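Local coordinates for protein ornithine cyclodeaminase (PDB 3C2Q) that catalyses the NAD(+)-dependent conversion of L-ornithine to L-proline with release of ammonia, at residues A120-M123 with H124-R127; I217-A220 with V221-G224; Q305-T308 with V309-M313. All blocks are in the same frame, centred on the assembly; numbering follows the deposited sequence.

Contact 1 (A120-M123 with H124-R127); sequences AKEM and HEIR
Four i to i+4 hydrogen bonds join 120-123 to 124-127, from His124 N to Ala120 O through to Arg127 N to Met123 O. The shortest runs from Ile126 N to Glu122 O, at 2.8 Å.

Side-chain contacts follow the same spacing. On the exposed side the bent chain of Lys121 crosses Glu125 at about a right angle, so that carbon meets carboxylate: CE of Lys121 lies 3.8 Å from OE2 of Glu125. NZ of Lys121 stays 5.1 Å from OE2 of Glu125, too far for a salt bridge. CD1 of Ile126 rests 4.0 Å from CG of Glu122, because CG1 of Ile126 stands anti to its carbonyl carbon (chi1 -72°) and leans back along the helix.

This is the middle of helix 112-133, which packs on the parallel sheet of the Rossmann fold: Met123 and Ile126 bear on strands 138-142 and 276-280, while Ala120 meets helix 327-342.

The polar ends of Glu122 and Arg127 are paired outside the two segments: OE1 of Glu122 in a salt bridge with Lys298, NH1 of Arg127 in a salt bridge with Glu342 and a hydrogen bond with Leu161 O. The guanidinium makes a cation-pi contact with Tyr163.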
loop_
_atom_site.group_PDB
_atom_site.type_symbol
_atom_site.label_atom_id
_atom_site.label_comp_id
_atom_site.label_asym_id
_atom_site.label_seq_id
_atom_site.Cartn_x
_atom_site.Cartn_y
_atom_site.Cartn_z
ATOM N N ALA B 120 -4.650 -20.649 14.991
ATOM C CA ALA B 120 -4.227 -22.053 15.109
ATOM C C ALA B 120 -5.139 -22.843 16.098
ATOM O O ALA B 120 -5.512 -23.980 15.822
ATOM C CB ALA B 120 -2.772 -22.135 15.549
ATOM N N LYS B 121 -5.508 -22.216 17.213
ATOM C CA LYS B 121 -6.417 -22.857 18.179
ATOM C C LYS B 121 -7.775 -23.163 17.522
ATOM O O LYS B 121 -8.327 -24.272 17.679
ATOM C CB LYS B 121 -6.641 -21.986 19.403
ATOM C CG LYS B 121 -7.580 -22.650 20.455
ATOM C CD LYS B 121 -6.804 -23.683 21.290
ATOM C CE LYS B 121 -7.626 -24.956 21.593
ATOM N NZ LYS B 121 -6.706 -26.128 21.860
ATOM N N GLU B 122 -8.322 -22.178 16.804
ATOM C CA GLU B 122 -9.565 -22.398 16.096
ATOM C C GLU B 122 -9.477 -23.483 15.013
ATOM O O GLU B 122 -10.387 -24.321 14.902
ATOM C CB GLU B 122 -10.127 -21.089 15.545
ATOM C CG GLU B 122 -11.638 -21.116 15.498
ATOM C CD GLU B 122 -12.264 -19.785 15.109
ATOM O OE1 GLU B 122 -11.555 -18.733 15.161
ATOM O OE2 GLU B 122 -13.478 -19.805 14.756
HETATM N N MSE B 123 -8.402 -23.500 14.223
HETATM C CA MSE B 123 -8.235 -24.536 13.207
HETATM C C MSE B 123 -8.149 -25.942 13.863
HETATM O O MSE B 123 -8.667 -26.922 13.338
HETATM C CB MSE B 123 -6.969 -24.302 12.386
HETATM C CG MSE B 123 -7.018 -23.044 11.498
HETATM SE SE MSE B 123 -5.281 -22.837 10.627
HETATM C CE MSE B 123 -5.194 -24.411 9.485
ATOM N N HIS B 124 -7.474 -26.014 15.000
ATOM C CA HIS B 124 -7.337 -27.282 15.724
ATOM C C HIS B 124 -8.709 -27.766 16.210
ATOM O O HIS B 124 -9.073 -28.917 16.002
ATOM C CB HIS B 124 -6.355 -27.133 16.878
ATOM C CG HIS B 124 -6.065 -28.422 17.582
ATOM N ND1 HIS B 124 -5.046 -29.267 17.198
ATOM C CD2 HIS B 124 -6.671 -29.011 18.639
ATOM C CE1 HIS B 124 -5.028 -30.317 17.997
ATOM N NE2 HIS B 124 -6.001 -30.184 18.882
ATOM N N GLU B 125 -9.477 -26.866 16.811
ATOM C CA GLU B 125 -10.831 -27.174 17.255
ATOM C C GLU B 125 -11.715 -27.613 16.093
ATOM O O GLU B 125 -12.454 -28.603 16.197
ATOM C CB GLU B 125 -11.456 -25.948 17.917
ATOM C CG GLU B 125 -10.842 -25.582 19.241
ATOM C CD GLU B 125 -11.374 -24.248 19.780
ATOM O OE1 GLU B 125 -11.896 -23.412 18.993
ATOM O OE2 GLU B 125 -11.248 -24.015 21.002
ATOM N N ILE B 126 -11.651 -26.874 14.983
ATOM C CA ILE B 126 -12.447 -27.193 13.809
ATOM C C ILE B 126 -12.057 -28.548 13.189
ATOM O O ILE B 126 -12.941 -29.330 12.797
ATOM C CB ILE B 126 -12.434 -26.013 12.760
ATOM C CG1 ILE B 126 -13.279 -24.837 13.270
ATOM C CG2 ILE B 126 -12.891 -26.494 11.376
ATOM C CD1 ILE B 126 -12.980 -23.468 12.588
ATOM N N ARG B 127 -10.767 -28.848 13.112
ATOM C CA ARG B 127 -10.340 -30.143 12.583
ATOM C C ARG B 127 -10.860 -31.304 13.451
ATOM O O ARG B 127 -11.285 -32.317 12.903
ATOM C CB ARG B 127 -8.832 -30.271 12.464
ATOM C CG ARG B 127 -8.445 -31.508 11.667
ATOM C CD ARG B 127 -6.990 -31.884 11.768
ATOM N NE ARG B 127 -6.481 -31.826 13.139
ATOM C CZ ARG B 127 -5.254 -32.203 13.496
ATOM N NH1 ARG B 127 -4.433 -32.695 12.593
ATOM N NH2 ARG B 127 -4.846 -32.107 14.766
#

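Contact 2 (I217-A220 with V221-G224); sequences IKNA and VESG
Helical backbone runs from Ile217 into Glu222 with three i to i+4 bonds, Val221 N to Ile217 O, Glu222 N to Lys218 O and Ser223 N to Asn219 O (2.8 Å), before Gly224 turns off with a phi of 77° in a Schellman motif.

On the exposed face Lys218 and Glu222 lie one turn apart, their chains passing at a slant. Both are extended, and the carboxylate settles against lysine methylenes: OE2 of Glu222 is 3.3 Å from CE of Lys218 and 3.7 Å from CG of Lys218. The charges are less close, with NZ of Lys218 4.6 Å from OE2 of Glu222. The hydroxyl of Ser223 returns toward the last turn. Its OG sits between its own backbone N and carbonyl carbon (chi1 78°), within weak hydrogen-bonding distance of Ala220 O (3.2 Å) and of Asn219 O (3.4 Å), which compete for a single proton.

The buried face is apolar. CG2 of Val221 approaches CG2 of Ile217 at 4.4 Å, and both side chains pack on helix 230-237, while Ala220 sits against helix 203-214.

At the start of the helix, Asn216 OD1 accepts from Asn219 N. The chemistry therefore divides by face: apolar side chains face the neighbouring helices, whereas the Lys218-Glu222 attraction, lacking direct contact between charges, is probably modest.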
loop_
_atom_site.group_PDB
_atom_site.type_symbol
_atom_site.label_atom_id
_atom_site.label_comp_id
_atom_site.label_asym_id
_atom_site.label_seq_id
_atom_site.Cartn_x
_atom_site.Cartn_y
_atom_site.Cartn_z
ATOM N N ILE B 217 -3.557 -33.511 -13.021
ATOM C CA ILE B 217 -2.730 -33.635 -11.814
ATOM C C ILE B 217 -2.734 -35.065 -11.235
ATOM O O ILE B 217 -1.657 -35.624 -10.940
ATOM C CB ILE B 217 -3.140 -32.609 -10.733
ATOM C CG1 ILE B 217 -2.785 -31.192 -11.226
ATOM C CG2 ILE B 217 -2.470 -32.933 -9.375
ATOM C CD1 ILE B 217 -3.362 -30.112 -10.357
ATOM N N LYS B 218 -3.926 -35.637 -11.082
ATOM C CA LYS B 218 -4.069 -37.015 -10.575
ATOM C C LYS B 218 -3.200 -38.029 -11.327
ATOM O O LYS B 218 -2.510 -38.832 -10.700
ATOM C CB LYS B 218 -5.531 -37.434 -10.568
ATOM C CG LYS B 218 -5.781 -38.858 -10.014
ATOM C CD LYS B 218 -7.265 -39.083 -9.812
ATOM C CE LYS B 218 -7.558 -40.374 -9.054
ATOM N NZ LYS B 218 -9.017 -40.455 -8.656
ATOM N N ASN B 219 -3.210 -37.969 -12.657
ATOM C CA ASN B 219 -2.370 -38.851 -13.486
ATOM C C ASN B 219 -0.889 -38.655 -13.236
ATOM O O ASN B 219 -0.115 -39.623 -13.226
ATOM C CB ASN B 219 -2.623 -38.622 -14.974
ATOM C CG ASN B 219 -3.957 -39.176 -15.438
ATOM O OD1 ASN B 219 -4.682 -39.779 -14.666
ATOM N ND2 ASN B 219 -4.286 -38.944 -16.707
ATOM N N ALA B 220 -0.470 -37.391 -13.102
ATOM C CA ALA B 220 0.920 -37.063 -12.770
ATOM C C ALA B 220 1.358 -37.600 -11.406
ATOM O O ALA B 220 2.516 -37.936 -11.220
ATOM C CB ALA B 220 1.147 -35.510 -12.820
ATOM N N VAL B 221 0.451 -37.622 -10.446
ATOM C CA VAL B 221 0.749 -38.207 -9.147
ATOM C C VAL B 221 0.843 -39.745 -9.295
ATOM O O VAL B 221 1.812 -40.354 -8.843
ATOM C CB VAL B 221 -0.277 -37.803 -8.060
ATOM C CG1 VAL B 221 -0.079 -38.638 -6.800
ATOM C CG2 VAL B 221 -0.157 -36.276 -7.722
ATOM N N GLU B 222 -0.144 -40.331 -9.968
ATOM C CA GLU B 222 -0.179 -41.779 -10.228
ATOM C C GLU B 222 1.029 -42.286 -11.010
ATOM O O GLU B 222 1.553 -43.353 -10.694
ATOM C CB GLU B 222 -1.513 -42.169 -10.873
ATOM C CG GLU B 222 -2.653 -42.124 -9.854
ATOM C CD GLU B 222 -4.041 -42.474 -10.416
ATOM O OE1 GLU B 222 -4.168 -42.766 -11.640
ATOM O OE2 GLU B 222 -5.004 -42.448 -9.607
ATOM N N SER B 223 1.517 -41.513 -11.981
ATOM C CA SER B 223 2.749 -41.858 -12.710
ATOM C C SER B 223 4.095 -41.660 -11.973
ATOM O O SER B 223 5.150 -42.015 -12.515
ATOM C CB SER B 223 2.805 -41.101 -14.030
ATOM O OG SER B 223 3.205 -39.748 -13.824
ATOM N N GLY B 224 4.076 -41.084 -10.766
ATOM C CA GLY B 224 5.304 -40.729 -10.056
ATOM C C GLY B 224 6.009 -39.468 -10.539
ATOM O O GLY B 224 7.098 -39.145 -10.065
#

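Contact 3 (Q305-T308 with V309-M313); sequences QPST and VTKLM
Thr308 and Ser307 meet the residues of the next turn, and Val309 those of the turn before, largely through backbone. Ser307 O accepts a hydrogen bond from Lys311 N (2.8 Å) and Thr308 O one from Leu312 N (3.1 Å). CB of Val309 lies over Pro306 O at 3.7 Å.

The hydroxyls of Ser307 and Thr308 share one water with Lys311. That water is 2.8 Å from OG of Ser307 and 3.1 Å from OG1 of Thr308, and it accepts a hydrogen bond from NZ of Lys311 at 2.6 Å. The extended lysine first runs beside Ser307 O, its CG only 3.2 Å from that oxygen, since chi1 of -81° folds CG back along the preceding turn. NZ thus reaches the hydroxyls through water, remaining 4.2 Å from OG of Ser307.

Helix 306-314 is the crossover of a beta-alpha-beta unit between strands 298-303 and 321-324 of the Rossmann fold. OD2 of Asp303, by similarity an NAD(+)-binding residue, accepts a hydrogen bond from Gln305 N and a weak one from Thr308 OG1.

Val309 faces Cys301 on the preceding strand and Val106. Near the water, Ser307 OG also has a weak hydrogen bond with Gln305 NE2 of a neighbouring subunit, while Lys311 packs on Glu109 of another.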
loop_
_atom_site.group_PDB
_atom_site.type_symbol
_atom_site.label_atom_id
_atom_site.label_comp_id
_atom_site.label_asym_id
_atom_site.label_seq_id
_atom_site.Cartn_x
_atom_site.Cartn_y
_atom_site.Cartn_z
ATOM N N GLN B 305 -1.105 -6.558 1.476
ATOM C CA GLN B 305 -1.676 -5.258 1.058
ATOM C C GLN B 305 -2.946 -4.985 1.850
ATOM O O GLN B 305 -3.922 -5.726 1.700
ATOM C CB GLN B 305 -1.966 -5.241 -0.474
ATOM C CG GLN B 305 -0.699 -5.511 -1.300
ATOM C CD GLN B 305 -0.889 -5.409 -2.816
ATOM O OE1 GLN B 305 -1.836 -5.954 -3.379
ATOM N NE2 GLN B 305 0.053 -4.748 -3.480
ATOM N N PRO B 306 -2.942 -3.942 2.708
ATOM C CA PRO B 306 -4.201 -3.688 3.442
ATOM C C PRO B 306 -5.362 -3.372 2.490
ATOM O O PRO B 306 -6.485 -3.767 2.770
ATOM C CB PRO B 306 -3.875 -2.498 4.346
ATOM C CG PRO B 306 -2.629 -1.831 3.729
ATOM C CD PRO B 306 -1.869 -2.979 3.069
ATOM N N SER B 307 -5.086 -2.752 1.348
ATOM C CA SER B 307 -6.156 -2.438 0.402
ATOM C C SER B 307 -6.928 -3.689 -0.071
ATOM O O SER B 307 -8.152 -3.623 -0.340
ATOM C CB SER B 307 -5.609 -1.608 -0.775
ATOM O OG SER B 307 -4.790 -2.431 -1.567
ATOM N N THR B 308 -6.261 -4.851 -0.115
ATOM C CA THR B 308 -6.956 -6.093 -0.454
ATOM C C THR B 308 -8.042 -6.483 0.546
ATOM O O THR B 308 -9.170 -6.845 0.146
ATOM C CB THR B 308 -5.941 -7.268 -0.727
ATOM O OG1 THR B 308 -5.224 -6.937 -1.915
ATOM C CG2 THR B 308 -6.656 -8.628 -0.966
ATOM N N VAL B 309 -7.724 -6.414 1.840
ATOM C CA VAL B 309 -8.678 -6.763 2.861
ATOM C C VAL B 309 -9.795 -5.717 2.853
ATOM O O VAL B 309 -10.969 -6.048 2.992
ATOM C CB VAL B 309 -8.042 -6.777 4.261
ATOM C CG1 VAL B 309 -9.051 -7.306 5.274
ATOM C CG2 VAL B 309 -6.759 -7.648 4.267
ATOM N N THR B 310 -9.429 -4.452 2.687
ATOM C CA THR B 310 -10.456 -3.394 2.668
ATOM C C THR B 310 -11.420 -3.573 1.465
ATOM O O THR B 310 -12.640 -3.325 1.590
ATOM C CB THR B 310 -9.797 -1.999 2.641
ATOM O OG1 THR B 310 -9.109 -1.789 3.893
ATOM C CG2 THR B 310 -10.864 -0.934 2.525
ATOM N N LYS B 311 -10.877 -3.940 0.296
ATOM C CA LYS B 311 -11.717 -4.189 -0.902
ATOM C C LYS B 311 -12.727 -5.294 -0.617
ATOM O O LYS B 311 -13.929 -5.207 -1.018
ATOM C CB LYS B 311 -10.848 -4.584 -2.083
ATOM C CG LYS B 311 -10.219 -3.359 -2.759
ATOM C CD LYS B 311 -9.151 -3.781 -3.760
ATOM C CE LYS B 311 -8.563 -2.553 -4.449
ATOM N NZ LYS B 311 -7.214 -2.915 -4.953
ATOM N N LEU B 312 -12.249 -6.329 0.052
ATOM C CA LEU B 312 -13.113 -7.438 0.412
ATOM C C LEU B 312 -14.266 -6.997 1.299
ATOM O O LEU B 312 -15.426 -7.334 1.041
ATOM C CB LEU B 312 -12.318 -8.564 1.084
ATOM C CG LEU B 312 -13.108 -9.690 1.761
ATOM C CD1 LEU B 312 -13.632 -10.603 0.644
ATOM C CD2 LEU B 312 -12.156 -10.469 2.657
HETATM N N MSE B 313 -13.949 -6.272 2.360
HETATM C CA MSE B 313 -14.975 -5.806 3.293
HETATM C C MSE B 313 -15.900 -4.763 2.673
HETATM O O MSE B 313 -17.114 -4.793 2.927
HETATM C CB MSE B 313 -14.347 -5.289 4.576
HETATM C CG MSE B 313 -13.518 -6.381 5.264
HETATM SE SE MSE B 313 -12.720 -5.641 6.873
HETATM C CE MSE B 313 -14.287 -5.777 8.097
HETATM O O HOH W 1 -5.492 -4.263 -3.499
#

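All three contacts are one-turn pairings within helices of the Rossmann-fold family region, yet they stand apart in space. Contact 1 and contact 3 have centres about 25 Å apart, contact 1 and contact 2 about 31 Å, and contact 2 and contact 3 about 37 Å, on opposite sides of the chain's centre; none touches another. Their relation to the NAD(+) residues, assigned by similarity, also differs. In contact 3 the Thr308 side chain is about 3 Å from that of Asp303; in contact 2 the Ile217 side chain is about 8 Å from that of Asn171; in contact 1 the side chain of Met123 is about 12 Å from that of Val327. Subunit neighbours reach contact 3 alone.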